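Local coordinates for protein alanyl-tRNA synthetase (Aquifex aeolicus, PDB 3G98) that attaches alanine to its cognate tRNA, its C-Ala domain bringing the editing and aminoacylation functions together on one tRNA, at residues A[20-28]-A[42-53]; A[61-70]-A[82-90]. One frame throughout, in Å; residues are numbered along the deposited sequence.

In the fold
Contact 1 lays the helix that starts at Pro21 lengthwise on one face of the central sheet, roughly antiparallel to strand 38-46 and roughly parallel to strand 49-56; contact 2 brings the helix that starts at Ala66 to strand 87-92, the next strand in that sheet, from the other face. Their centres lie about 16 Å apart. Where they meet, Asn51 OD1, in one of its two conformers, lies 2.9 Å from Gln89 NE2, probably a hydrogen bond, and Phe52 O lies 2.9 Å from Gly90 N. Helix 66-76 follows strand 49-56 through the loop that carries Ser61 to Asn65. Together they describe a sheet with helices on both faces, the core of this C-Ala domain.

Contact 1. Residues A[20-28]-A[42-53]; sequences EPEELRNLA and IASRKGDKINFV
Leu24 is the main apolar anchor of helix 21-28 on the hairpin 42-53. Its CB points toward the strands, and with CG anti to the backbone N (chi1 -168°) the fork opens over them. CG lies against CG1 and CD1 of Ile42. CD1 meets the tip of the same isoleucine, 3.6 Å from Ile42 CD1, the two side chains running past each other in opposite directions. CD2 lies 3.5 Å from Asn51 O and 4.0 Å from Val53 CG2. A branched leucine suits this place because one methyl packs on Ile42 while the other reaches into the groove between the two strands, toward Asn51 and Val53. One turn on, the small Ala28 lets the helix come close: its CB is 3.4 Å from Val53 CG1, a tight pair, and also touches Ile42 CD1.

At the helix start Pro21, well suited to a first turn, packs its ring against the Asn51 amide in the modelled conformer, crossing it at about a right angle; that amide also meets Gln89. The polar link is the salt bridge from Lys46 NZ to Glu20 OE1 at 2.9 Å, on the syn side but 30° out of the carboxylate plane. Lysine has the length to reach back from the type II' turn of the hairpin to the N-cap residue. This is the helix of the beta-alpha-beta unit strand 9-17, helix 21-31, strand 38-46.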
ATOM      1  N   GLU A  20      -9.878 -11.249   0.303  1.00 15.75           N
ATOM      2  CA  GLU A  20      -9.519 -11.613  -1.065  1.00 20.94           C
ATOM      3  C   GLU A  20      -8.801 -10.463  -1.768  1.00 27.18           C
ATOM      4  O   GLU A  20      -9.123  -9.294  -1.541  1.00 24.19           O
ATOM      5  CB  GLU A  20     -10.752 -12.061  -1.861  1.00 26.00           C
ATOM      6  CG  GLU A  20     -11.445 -13.286  -1.278  1.00 32.00           C
ATOM      7  CD  GLU A  20     -10.514 -14.481  -1.148  1.00 40.26           C
ATOM      8  OE1 GLU A  20      -9.563 -14.592  -1.950  1.00 29.12           O
ATOM      9  OE2 GLU A  20     -10.735 -15.312  -0.243  1.00 41.46           O
ATOM     10  N   PRO A  21      -7.814 -10.793  -2.615  1.00 25.82           N
ATOM     11  CA  PRO A  21      -6.999  -9.795  -3.308  1.00 22.31           C
ATOM     12  C   PRO A  21      -7.849  -8.787  -4.076  1.00 17.39           C
ATOM     13  O   PRO A  21      -7.578  -7.596  -4.028  1.00 20.23           O
ATOM     14  CB  PRO A  21      -6.192 -10.631  -4.306  1.00 31.15           C
ATOM     15  CG  PRO A  21      -6.157 -11.990  -3.729  1.00 35.99           C
ATOM     16  CD  PRO A  21      -7.426 -12.171  -2.972  1.00 35.51           C
ATOM     17  N   GLU A  22      -8.867  -9.260  -4.787  1.00 23.48           N
ATOM     18  CA  GLU A  22      -9.687  -8.348  -5.592  1.00 27.21           C
ATOM     19  C   GLU A  22     -10.522  -7.415  -4.701  1.00 22.06           C
ATOM     20  O   GLU A  22     -10.766  -6.251  -5.051  1.00 25.16           O
ATOM     21  CB  GLU A  22     -10.546  -9.111  -6.603  1.00 34.59           C
ATOM     22  CG  GLU A  22      -9.753  -9.566  -7.848  1.00 37.73           C
ATOM     23  CD  GLU A  22      -9.145  -8.398  -8.631  1.00 34.34           C
ATOM     24  OE1 GLU A  22      -9.864  -7.411  -8.890  1.00 50.92           O
ATOM     25  OE2 GLU A  22      -7.948  -8.467  -8.992  1.00 39.90           O
ATOM     26  N   GLU A  23     -10.923  -7.930  -3.543  1.00 21.82           N
ATOM     27  CA  GLU A  23     -11.658  -7.154  -2.547  1.00 24.56           C
ATOM     28  C   GLU A  23     -10.741  -6.111  -1.900  1.00 35.46           C
ATOM     29  O   GLU A  23     -11.123  -4.956  -1.685  1.00 19.05           O
ATOM     30  CB  GLU A  23     -12.231  -8.089  -1.475  1.00 19.35           C
ATOM     31  CG  GLU A  23     -13.387  -8.962  -1.968  1.00 31.89           C
ATOM     32  CD  GLU A  23     -13.846  -9.985  -0.933  1.00 51.67           C
ATOM     33  OE1 GLU A  23     -13.177 -10.146   0.116  1.00 41.40           O
ATOM     34  OE2 GLU A  23     -14.882 -10.636  -1.181  1.00 51.19           O
ATOM     35  N   LEU A  24      -9.519  -6.533  -1.597  1.00 26.98           N
ATOM     36  CA  LEU A  24      -8.522  -5.639  -1.045  1.00 17.81           C
ATOM     37  C   LEU A  24      -8.259  -4.474  -1.994  1.00 20.28           C
ATOM     38  O   LEU A  24      -8.209  -3.313  -1.578  1.00 22.32           O
ATOM     39  CB  LEU A  24      -7.235  -6.420  -0.792  1.00 22.53           C
ATOM     40  CG  LEU A  24      -6.145  -5.760   0.031  1.00 29.21           C
ATOM     41  CD1 LEU A  24      -6.577  -5.682   1.475  1.00 21.63           C
ATOM     42  CD2 LEU A  24      -4.853  -6.569  -0.122  1.00 26.09           C
ATOM     43  N   ARG A  25      -8.099  -4.788  -3.276  1.00 23.19           N
ATOM     44  CA  ARG A  25      -7.884  -3.775  -4.302  1.00 19.14           C
ATOM     45  C   ARG A  25      -9.050  -2.797  -4.368  1.00 20.83           C
ATOM     46  O   ARG A  25      -8.855  -1.584  -4.476  1.00 20.08           O
ATOM     47  CB  ARG A  25      -7.717  -4.445  -5.669  1.00 24.44           C
ATOM     48  CG  ARG A  25      -7.323  -3.501  -6.782  1.00 24.51           C
ATOM     49  CD  ARG A  25      -7.509  -4.149  -8.150  1.00 21.92           C
ATOM     50  NE  ARG A  25      -7.071  -3.240  -9.195  1.00 23.29           N
ATOM     51  CZ  ARG A  25      -5.815  -3.159  -9.624  1.00 35.97           C
ATOM     52  NH1 ARG A  25      -4.882  -3.947  -9.105  1.00 31.77           N
ATOM     53  NH2 ARG A  25      -5.497  -2.292 -10.575  1.00 29.26           N
ATOM     54  N   ASN A  26     -10.268  -3.330  -4.331  1.00 22.00           N
ATOM     55  CA  ASN A  26     -11.448  -2.483  -4.408  1.00 25.21           C
ATOM     56  C   ASN A  26     -11.536  -1.552  -3.187  1.00 22.99           C
ATOM     57  O   ASN A  26     -11.906  -0.382  -3.312  1.00 20.90           O
ATOM     58  CB  ASN A  26     -12.710  -3.331  -4.570  1.00 33.69           C
ATOM     59  CG  ASN A  26     -12.797  -3.996  -5.940  1.00 30.25           C
ATOM     60  OD1 ASN A  26     -13.532  -4.967  -6.120  1.00 37.42           O
ATOM     61  ND2 ASN A  26     -12.037  -3.476  -6.912  1.00 24.84           N
ATOM     62  N   LEU A  27     -11.164  -2.068  -2.019  1.00 23.15           N
ATOM     63  CA  LEU A  27     -11.145  -1.260  -0.800  1.00 23.03           C
ATOM     64  C   LEU A  27     -10.128  -0.121  -0.889  1.00 23.46           C
ATOM     65  O   LEU A  27     -10.429   1.028  -0.530  1.00 23.00           O
ATOM     66  CB  LEU A  27     -10.867  -2.140   0.426  1.00 25.27           C
ATOM     67  CG  LEU A  27     -10.809  -1.474   1.809  1.00 25.44           C
ATOM     68  CD1 LEU A  27     -12.101  -0.721   2.125  1.00 27.21           C
ATOM     69  CD2 LEU A  27     -10.532  -2.504   2.891  1.00 27.36           C
ATOM     70  N   ALA A  28      -8.925  -0.437  -1.370  1.00 21.80           N
ATOM     71  CA  ALA A  28      -7.884   0.569  -1.516  1.00 23.33           C
ATOM     72  C   ALA A  28      -8.327   1.639  -2.499  1.00 23.80           C
ATOM     73  O   ALA A  28      -8.118   2.827  -2.272  1.00 23.65           O
ATOM     74  CB  ALA A  28      -6.591  -0.069  -1.974  1.00 17.93           C
ATOM     75  N   ILE A  42      -2.627  -1.182   2.109  1.00 17.50           N
ATOM     76  CA  ILE A  42      -3.315  -2.211   2.875  1.00 17.79           C
ATOM     77  C   ILE A  42      -2.899  -3.582   2.388  1.00 20.84           C
ATOM     78  O   ILE A  42      -2.453  -3.752   1.250  1.00 23.06           O
ATOM     79  CB  ILE A  42      -4.854  -2.063   2.858  1.00 18.12           C
ATOM     80  CG1 ILE A  42      -5.395  -2.136   1.428  1.00 22.36           C
ATOM     81  CG2 ILE A  42      -5.274  -0.768   3.561  1.00 21.66           C
ATOM     82  CD1 ILE A  42      -6.923  -2.063   1.340  1.00 23.36           C
ATOM     83  N   ALA A  43      -3.039  -4.557   3.267  1.00 21.51           N
ATOM     84  CA  ALA A  43      -2.565  -5.891   2.973  1.00 24.82           C
ATOM     85  C   ALA A  43      -3.540  -6.905   3.545  1.00 24.96           C
ATOM     86  O   ALA A  43      -4.344  -6.584   4.432  1.00 23.51           O
ATOM     87  CB  ALA A  43      -1.188  -6.091   3.561  1.00 21.12           C
ATOM     88  N   SER A  44      -3.463  -8.127   3.025  1.00 19.61           N
ATOM     89  CA  SER A  44      -4.272  -9.226   3.534  1.00 17.62           C
ATOM     90  C   SER A  44      -3.378 -10.423   3.761  1.00 19.39           C
ATOM     91  O   SER A  44      -2.682 -10.872   2.844  1.00 22.60           O
ATOM     92  CB  SER A  44      -5.359  -9.600   2.542  1.00 26.19           C
ATOM     93  OG  SER A  44      -6.062 -10.756   2.979  1.00 26.86           O
ATOM     94  N   ARG A  45      -3.381 -10.916   4.994  1.00 18.43           N
ATOM     95  CA  ARG A  45      -2.623 -12.104   5.344  1.00 21.52           C
ATOM     96  C   ARG A  45      -3.509 -13.325   5.141  1.00 35.90           C
ATOM     97  O   ARG A  45      -4.610 -13.402   5.695  1.00 25.04           O
ATOM     98  CB  ARG A  45      -2.168 -12.049   6.802  1.00 25.19           C
ATOM     99  CG  ARG A  45      -1.203 -13.163   7.144  1.00 23.75           C
ATOM    100  CD  ARG A  45      -0.917 -13.280   8.630  1.00 29.56           C
ATOM    101  NE  ARG A  45      -0.007 -14.402   8.864  1.00 31.72           N
ATOM    102  CZ  ARG A  45       1.140 -14.324   9.530  1.00 32.44           C
ATOM    103  NH1 ARG A  45       1.519 -13.180  10.082  1.00 26.29           N
ATOM    104  NH2 ARG A  45       1.897 -15.404   9.663  1.00 28.48           N
ATOM    105  N   LYS A  46      -3.029 -14.270   4.341  1.00 25.13           N
ATOM    106  CA  LYS A  46      -3.670 -15.578   4.237  1.00 30.75           C
ATOM    107  C   LYS A  46      -2.647 -16.641   4.610  1.00 33.01           C
ATOM    108  O   LYS A  46      -1.868 -17.094   3.765  1.00 28.66           O
ATOM    109  CB  LYS A  46      -4.212 -15.814   2.826  1.00 26.93           C
ATOM    110  CG  LYS A  46      -5.440 -14.964   2.499  1.00 31.97           C
ATOM    111  CD  LYS A  46      -5.734 -14.916   1.003  1.00 42.73           C
ATOM    112  CE  LYS A  46      -6.651 -16.045   0.557  1.00 42.84           C
ATOM    113  NZ  LYS A  46      -7.161 -15.810  -0.830  1.00 41.89           N
ATOM    114  N   GLY A  47      -2.637 -17.014   5.887  1.00 28.28           N
ATOM    115  CA  GLY A  47      -1.650 -17.958   6.391  1.00 29.91           C
ATOM    116  C   GLY A  47      -0.256 -17.377   6.261  1.00 23.96           C
ATOM    117  O   GLY A  47       0.045 -16.336   6.840  1.00 29.33           O
ATOM    118  N   ASP A  48       0.598 -18.046   5.497  1.00 22.17           N
ATOM    119  CA  ASP A  48       1.985 -17.605   5.361  1.00 28.09           C
ATOM    120  C   ASP A  48       2.222 -16.766   4.107  1.00 29.63           C
ATOM    121  O   ASP A  48       3.369 -16.496   3.731  1.00 23.35           O
ATOM    122  CB  ASP A  48       2.938 -18.803   5.411  1.00 41.16           C
ATOM    123  CG  ASP A  48       3.151 -19.317   6.824  1.00 52.57           C
ATOM    124  OD1 ASP A  48       3.060 -18.508   7.779  1.00 44.84           O
ATOM    125  OD2 ASP A  48       3.414 -20.529   6.979  1.00 44.81           O
ATOM    126  N   LYS A  49       1.135 -16.346   3.467  1.00 29.27           N
ATOM    127  CA  LYS A  49       1.235 -15.471   2.305  1.00 22.66           C
ATOM    128  C   LYS A  49       0.639 -14.105   2.619  1.00 29.61           C
ATOM    129  O   LYS A  49      -0.200 -13.970   3.518  1.00 26.63           O
ATOM    130  CB  LYS A  49       0.523 -16.091   1.101  1.00 32.17           C
ATOM    131  CG  LYS A  49       1.088 -17.443   0.683  1.00 42.22           C
ATOM    132  CD  LYS A  49       2.597 -17.366   0.472  1.00 48.27           C
ATOM    133  CE  LYS A  49       3.192 -18.741   0.187  1.00 49.05           C
ATOM    134  NZ  LYS A  49       2.577 -19.361  -1.013  1.00 50.22           N
ATOM    135  N   ILE A  50       1.067 -13.092   1.874  1.00 22.79           N
ATOM    136  CA  ILE A  50       0.487 -11.769   2.029  1.00 20.74           C
ATOM    137  C   ILE A  50       0.289 -11.084   0.664  1.00 21.49           C
ATOM    138  O   ILE A  50       1.173 -11.085  -0.196  1.00 25.41           O
ATOM    139  CB  ILE A  50       1.328 -10.894   3.004  1.00 20.11           C
ATOM    140  CG1 ILE A  50       0.707  -9.511   3.191  1.00 21.39           C
ATOM    141  CG2 ILE A  50       2.786 -10.766   2.516  1.00 25.70           C
ATOM    142  CD1 ILE A  50       1.253  -8.786   4.418  1.00 20.67           C
ATOM    143  N   ASN A  51      -0.899 -10.536   0.468  1.00 17.80           N
ATOM    144  CA  ASN A  51      -1.205  -9.760  -0.726  0.50 19.73           C
ATOM    145  C   ASN A  51      -1.322  -8.307  -0.298  1.00 19.24           C
ATOM    146  O   ASN A  51      -1.831  -8.025   0.779  1.00 21.88           O
ATOM    147  CB  ASN A  51      -2.515 -10.255  -1.356  0.50 21.33           C
ATOM    148  CG  ASN A  51      -2.844  -9.552  -2.663  0.50 18.32           C
ATOM    149  OD1 ASN A  51      -3.324  -8.421  -2.669  0.50 19.34           O
ATOM    150  ND2 ASN A  51      -2.601 -10.234  -3.782  0.50 19.84           N
ATOM    151  N   PHE A  52      -0.848  -7.388  -1.133  1.00 19.73           N
ATOM    152  CA  PHE A  52      -0.825  -5.993  -0.731  1.00 19.92           C
ATOM    153  C   PHE A  52      -1.114  -5.037  -1.891  1.00 20.31           C
ATOM    154  O   PHE A  52      -0.863  -5.350  -3.058  1.00 18.26           O
ATOM    155  CB  PHE A  52       0.510  -5.650  -0.051  1.00 17.40           C
ATOM    156  CG  PHE A  52       1.711  -6.091  -0.821  1.00 21.37           C
ATOM    157  CD1 PHE A  52       2.203  -7.390  -0.688  1.00 24.59           C
ATOM    158  CD2 PHE A  52       2.340  -5.223  -1.707  1.00 27.30           C
ATOM    159  CE1 PHE A  52       3.303  -7.815  -1.401  1.00 25.72           C
ATOM    160  CE2 PHE A  52       3.445  -5.642  -2.440  1.00 26.43           C
ATOM    161  CZ  PHE A  52       3.929  -6.944  -2.287  1.00 26.50           C
ATOM    162  N   VAL A  53      -1.638  -3.868  -1.547  1.00 19.70           N
ATOM    163  CA  VAL A  53      -2.046  -2.880  -2.532  1.00 17.48           C
ATOM    164  C   VAL A  53      -1.600  -1.492  -2.083  1.00 22.23           C
ATOM    165  O   VAL A  53      -1.640  -1.165  -0.894  1.00 21.67           O
ATOM    166  CB  VAL A  53      -3.579  -2.848  -2.679  1.00 20.51           C
ATOM    167  CG1 VAL A  53      -4.019  -1.675  -3.575  1.00 21.54           C
ATOM    168  CG2 VAL A  53      -4.117  -4.196  -3.208  1.00 24.24           C
TER

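Contact 2. Residues A[61-70]-A[82-90]; sequences SDKVNAKEVI and GGRADLAQG
With CG1 anti to the backbone N (chi1 -165°) and chi2 at 71°, Ile70 turns its long branch along strand 87-90 and leaves CG2 facing Gly82. CB rests 3.7 Å from Ala88 CB, CG1 lies over the backbone of Gln89, and CD1 ends 3.7 Å from Ala88 O; CG2 reaches within 3.8 Å of Gly82 N. Beta-branching suits the place: one arm follows strand 87-90, while the other sits between Gly82 and Ala88, whose small side chain lets the helix settle close. Shortened to an alanine, this residue would keep its touch on Ala88 CB, but losing both branches is likely to leave the Gly82 and Gln89 backbone uncovered and open a gap between helix and sheet.

At the helix start, Asn65 also has CG anti to its N (chi1 -168°), which lets OD1 accept a weak capping bond from Lys67 N while lying 3.5 Å from Ala85 CA. Ala66 N donates to Ala85 O at 2.9 Å, nearly straight at the hydrogen, although the donor stands above the carbonyl plane. Ala66 CB, too small to hold the segments apart, meets Ala88 CB at 3.9 Å. Lys67 lays its aliphatic chain over the backbone of Gly83, CE 3.3 Å from Gly83 O.

Strand 49-56 pairs with strand 87-92 beside this contact, and Ile70 also touches its Phe52 and Ile54; Val64 packs on both Val56 of strand 49-56 and Leu109 of helix 98-110, and Val69 on Leu105 of that helix.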
ATOM      1  N   SER A  61      -0.308  11.262  -8.042  1.00 26.79           N
ATOM      2  CA  SER A  61       0.321  10.163  -8.792  1.00 25.63           C
ATOM      3  C   SER A  61       1.779  10.401  -9.193  1.00 24.96           C
ATOM      4  O   SER A  61       2.582   9.466  -9.205  1.00 32.85           O
ATOM      5  CB  SER A  61      -0.492   9.860 -10.062  1.00 30.62           C
ATOM      6  OG  SER A  61      -1.761   9.313  -9.746  1.00 58.83           O
ATOM      7  N   ASP A  62       2.122  11.637  -9.551  1.00 29.52           N
ATOM      8  CA  ASP A  62       3.508  11.949  -9.902  1.00 24.76           C
ATOM      9  C   ASP A  62       4.369  12.028  -8.654  1.00 24.92           C
ATOM     10  O   ASP A  62       5.538  11.645  -8.671  1.00 30.85           O
ATOM     11  CB  ASP A  62       3.611  13.258 -10.699  1.00 27.53           C
ATOM     12  CG  ASP A  62       3.347  13.065 -12.181  1.00 45.91           C
ATOM     13  OD1 ASP A  62       3.253  11.900 -12.624  1.00 35.97           O
ATOM     14  OD2 ASP A  62       3.239  14.078 -12.907  1.00 45.96           O
ATOM     15  N   LYS A  63       3.780  12.530  -7.574  1.00 22.29           N
ATOM     16  CA  LYS A  63       4.482  12.686  -6.309  1.00 20.37           C
ATOM     17  C   LYS A  63       4.754  11.344  -5.654  1.00 23.21           C
ATOM     18  O   LYS A  63       5.871  11.086  -5.201  1.00 30.48           O
ATOM     19  CB  LYS A  63       3.688  13.583  -5.361  1.00 17.26           C
ATOM     20  CG  LYS A  63       3.619  15.025  -5.834  1.00 20.04           C
ATOM     21  CD  LYS A  63       2.704  15.869  -4.967  1.00 16.26           C
ATOM     22  CE  LYS A  63       2.545  17.259  -5.574  1.00 17.36           C
ATOM     23  NZ  LYS A  63       1.651  18.144  -4.782  1.00 20.63           N
ATOM     24  N   VAL A  64       3.721  10.508  -5.603  1.00 21.26           N
ATOM     25  CA  VAL A  64       3.817   9.162  -5.043  1.00 29.90           C
ATOM     26  C   VAL A  64       3.387   8.168  -6.106  1.00 28.42           C
ATOM     27  O   VAL A  64       2.194   7.969  -6.348  1.00 27.50           O
ATOM     28  CB  VAL A  64       2.936   8.982  -3.793  1.00 29.12           C
ATOM     29  CG1 VAL A  64       3.104   7.565  -3.225  1.00 23.58           C
ATOM     30  CG2 VAL A  64       3.278  10.032  -2.747  1.00 27.33           C
ATOM     31  N   ASN A  65       4.375   7.569  -6.756  1.00 20.19           N
ATOM     32  CA  ASN A  65       4.139   6.661  -7.864  1.00 20.50           C
ATOM     33  C   ASN A  65       3.960   5.235  -7.348  1.00 31.25           C
ATOM     34  O   ASN A  65       4.915   4.612  -6.867  1.00 21.81           O
ATOM     35  CB  ASN A  65       5.308   6.749  -8.851  1.00 22.06           C
ATOM     36  CG  ASN A  65       5.010   6.068 -10.166  1.00 29.40           C
ATOM     37  OD1 ASN A  65       4.356   5.029 -10.205  1.00 24.53           O
ATOM     38  ND2 ASN A  65       5.487   6.655 -11.258  1.00 38.76           N
ATOM     39  N   ALA A  66       2.737   4.717  -7.443  1.00 19.85           N
ATOM     40  CA  ALA A  66       2.452   3.398  -6.883  1.00 25.47           C
ATOM     41  C   ALA A  66       3.239   2.296  -7.595  1.00 28.19           C
ATOM     42  O   ALA A  66       3.541   1.267  -6.996  1.00 26.01           O
ATOM     43  CB  ALA A  66       0.953   3.101  -6.903  1.00 23.54           C
ATOM     44  N   LYS A  67       3.567   2.525  -8.867  1.00 24.15           N
ATOM     45  CA  LYS A  67       4.421   1.623  -9.637  1.00 25.87           C
ATOM     46  C   LYS A  67       5.765   1.405  -8.947  1.00 29.79           C
ATOM     47  O   LYS A  67       6.248   0.274  -8.851  1.00 30.15           O
ATOM     48  CB  LYS A  67       4.675   2.197 -11.038  1.00 32.04           C
ATOM     49  CG  LYS A  67       3.768   1.688 -12.143  1.00 30.51           C
ATOM     50  CD  LYS A  67       4.246   2.216 -13.506  1.00 26.23           C
ATOM     51  CE  LYS A  67       3.930   1.239 -14.623  1.00 29.50           C
ATOM     52  NZ  LYS A  67       4.364   1.749 -15.948  1.00 44.79           N
ATOM     53  N   GLU A  68       6.382   2.497  -8.493  1.00 29.20           N
ATOM     54  CA  GLU A  68       7.684   2.424  -7.843  1.00 30.48           C
ATOM     55  C   GLU A  68       7.531   1.873  -6.433  1.00 24.90           C
ATOM     56  O   GLU A  68       8.218   0.936  -6.032  1.00 26.54           O
ATOM     57  CB  GLU A  68       8.320   3.811  -7.749  1.00 31.21           C
ATOM     58  CG  GLU A  68       8.502   4.524  -9.072  1.00 36.28           C
ATOM     59  CD  GLU A  68       9.193   5.859  -8.905  1.00 49.70           C
ATOM     60  OE1 GLU A  68      10.011   5.987  -7.968  1.00 51.72           O
ATOM     61  OE2 GLU A  68       8.922   6.775  -9.710  1.00 51.73           O
ATOM     62  N   VAL A  69       6.615   2.475  -5.693  1.00 26.91           N
ATOM     63  CA  VAL A  69       6.442   2.198  -4.277  1.00 19.89           C
ATOM     64  C   VAL A  69       6.004   0.756  -4.001  1.00 21.54           C
ATOM     65  O   VAL A  69       6.390   0.173  -2.993  1.00 20.61           O
ATOM     66  CB  VAL A  69       5.434   3.184  -3.665  1.00 24.66           C
ATOM     67  CG1 VAL A  69       5.259   2.916  -2.181  1.00 32.02           C
ATOM     68  CG2 VAL A  69       5.908   4.607  -3.888  1.00 26.99           C
ATOM     69  N   ILE A  70       5.201   0.187  -4.889  1.00 21.09           N
ATOM     70  CA  ILE A  70       4.721  -1.177  -4.673  1.00 23.38           C
ATOM     71  C   ILE A  70       5.914  -2.132  -4.666  1.00 23.53           C
ATOM     72  O   ILE A  70       5.965  -3.071  -3.890  1.00 24.30           O
ATOM     73  CB  ILE A  70       3.670  -1.602  -5.720  1.00 23.20           C
ATOM     74  CG1 ILE A  70       2.928  -2.870  -5.274  1.00 27.93           C
ATOM     75  CG2 ILE A  70       4.303  -1.791  -7.097  1.00 21.27           C
ATOM     76  CD1 ILE A  70       1.971  -2.657  -4.114  1.00 30.41           C
ATOM     77  N   GLY A  82       3.065  -4.601  -9.277  1.00 20.54           N
ATOM     78  CA  GLY A  82       2.978  -3.841 -10.512  1.00 29.21           C
ATOM     79  C   GLY A  82       1.602  -3.222 -10.624  1.00 27.56           C
ATOM     80  O   GLY A  82       0.717  -3.511  -9.824  1.00 22.90           O
ATOM     81  N   GLY A  83       1.431  -2.357 -11.612  1.00 25.95           N
ATOM     82  CA  GLY A  83       0.156  -1.691 -11.838  1.00 25.04           C
ATOM     83  C   GLY A  83       0.377  -0.343 -12.490  1.00 27.99           C
ATOM     84  O   GLY A  83       1.244  -0.204 -13.367  1.00 25.77           O
ATOM     85  N   ARG A  84      -0.408   0.643 -12.050  1.00 21.47           N
ATOM     86  CA  ARG A  84      -0.327   2.029 -12.535  1.00 23.99           C
ATOM     87  C   ARG A  84       0.178   2.978 -11.463  1.00 25.25           C
ATOM     88  O   ARG A  84       0.281   2.615 -10.303  1.00 21.75           O
ATOM     89  CB  ARG A  84      -1.704   2.530 -12.969  1.00 24.55           C
ATOM     90  CG  ARG A  84      -2.263   1.879 -14.189  1.00 22.03           C
ATOM     91  CD  ARG A  84      -3.130   2.877 -14.923  1.00 45.66           C
ATOM     92  NE  ARG A  84      -2.313   3.939 -15.513  1.00 41.89           N
ATOM     93  CZ  ARG A  84      -2.786   5.117 -15.910  1.00 52.48           C
ATOM     94  NH1 ARG A  84      -4.081   5.399 -15.776  1.00 49.25           N
ATOM     95  NH2 ARG A  84      -1.962   6.011 -16.443  1.00 51.37           N
ATOM     96  N   ALA A  85       0.464   4.218 -11.853  1.00 29.59           N
ATOM     97  CA  ALA A  85       0.965   5.203 -10.901  1.00 28.49           C
ATOM     98  C   ALA A  85      -0.006   5.474  -9.746  1.00 20.26           C
ATOM     99  O   ALA A  85       0.418   5.886  -8.667  1.00 25.77           O
ATOM    100  CB  ALA A  85       1.333   6.512 -11.620  1.00 36.53           C
ATOM    101  N   ASP A  86      -1.300   5.251  -9.967  1.00 20.55           N
ATOM    102  CA  ASP A  86      -2.281   5.578  -8.930  1.00 21.10           C
ATOM    103  C   ASP A  86      -2.770   4.367  -8.143  1.00 21.48           C
ATOM    104  O   ASP A  86      -3.343   4.527  -7.063  1.00 20.45           O
ATOM    105  CB  ASP A  86      -3.468   6.357  -9.506  1.00 20.86           C
ATOM    106  CG  ASP A  86      -4.297   5.529 -10.470  1.00 32.36           C
ATOM    107  OD1 ASP A  86      -3.722   4.977 -11.435  1.00 30.25           O
ATOM    108  OD2 ASP A  86      -5.527   5.432 -10.260  1.00 31.13           O
ATOM    109  N   LEU A  87      -2.527   3.171  -8.679  1.00 25.36           N
ATOM    110  CA  LEU A  87      -2.975   1.926  -8.051  1.00 17.87           C
ATOM    111  C   LEU A  87      -2.144   0.721  -8.512  1.00 23.43           C
ATOM    112  O   LEU A  87      -2.094   0.379  -9.706  1.00 22.75           O
ATOM    113  CB  LEU A  87      -4.460   1.687  -8.334  1.00 20.17           C
ATOM    114  CG  LEU A  87      -5.178   0.574  -7.560  1.00 27.33           C
ATOM    115  CD1 LEU A  87      -5.234   0.888  -6.065  1.00 23.04           C
ATOM    116  CD2 LEU A  87      -6.582   0.339  -8.112  1.00 27.30           C
ATOM    117  N   ALA A  88      -1.510   0.065  -7.551  1.00 20.64           N
ATOM    118  CA  ALA A  88      -0.641  -1.084  -7.845  1.00 18.68           C
ATOM    119  C   ALA A  88      -0.822  -2.171  -6.781  1.00 21.21           C
ATOM    120  O   ALA A  88      -1.292  -1.892  -5.683  1.00 21.25           O
ATOM    121  CB  ALA A  88       0.811  -0.633  -7.913  1.00 19.39           C
ATOM    122  N   GLN A  89      -0.447  -3.408  -7.107  1.00 19.48           N
ATOM    123  CA  GLN A  89      -0.738  -4.546  -6.237  1.00 20.10           C
ATOM    124  C   GLN A  89       0.327  -5.625  -6.394  1.00 18.80           C
ATOM    125  O   GLN A  89       0.975  -5.721  -7.440  1.00 19.15           O
ATOM    126  CB  GLN A  89      -2.136  -5.099  -6.572  1.00 25.56           C
ATOM    127  CG  GLN A  89      -2.579  -6.349  -5.811  1.00 33.48           C
ATOM    128  CD  GLN A  89      -4.091  -6.578  -5.913  1.00 40.52           C
ATOM    129  OE1 GLN A  89      -4.722  -6.184  -6.897  1.00 33.26           O
ATOM    130  NE2 GLN A  89      -4.673  -7.198  -4.889  1.00 35.83           N
ATOM    131  N   GLY A  90       0.509  -6.435  -5.356  1.00 22.06           N
ATOM    132  CA  GLY A  90       1.491  -7.516  -5.413  1.00 25.45           C
ATOM    133  C   GLY A  90       1.238  -8.603  -4.384  1.00 24.43           C
ATOM    134  O   GLY A  90       0.340  -8.490  -3.535  1.00 19.99           O
TER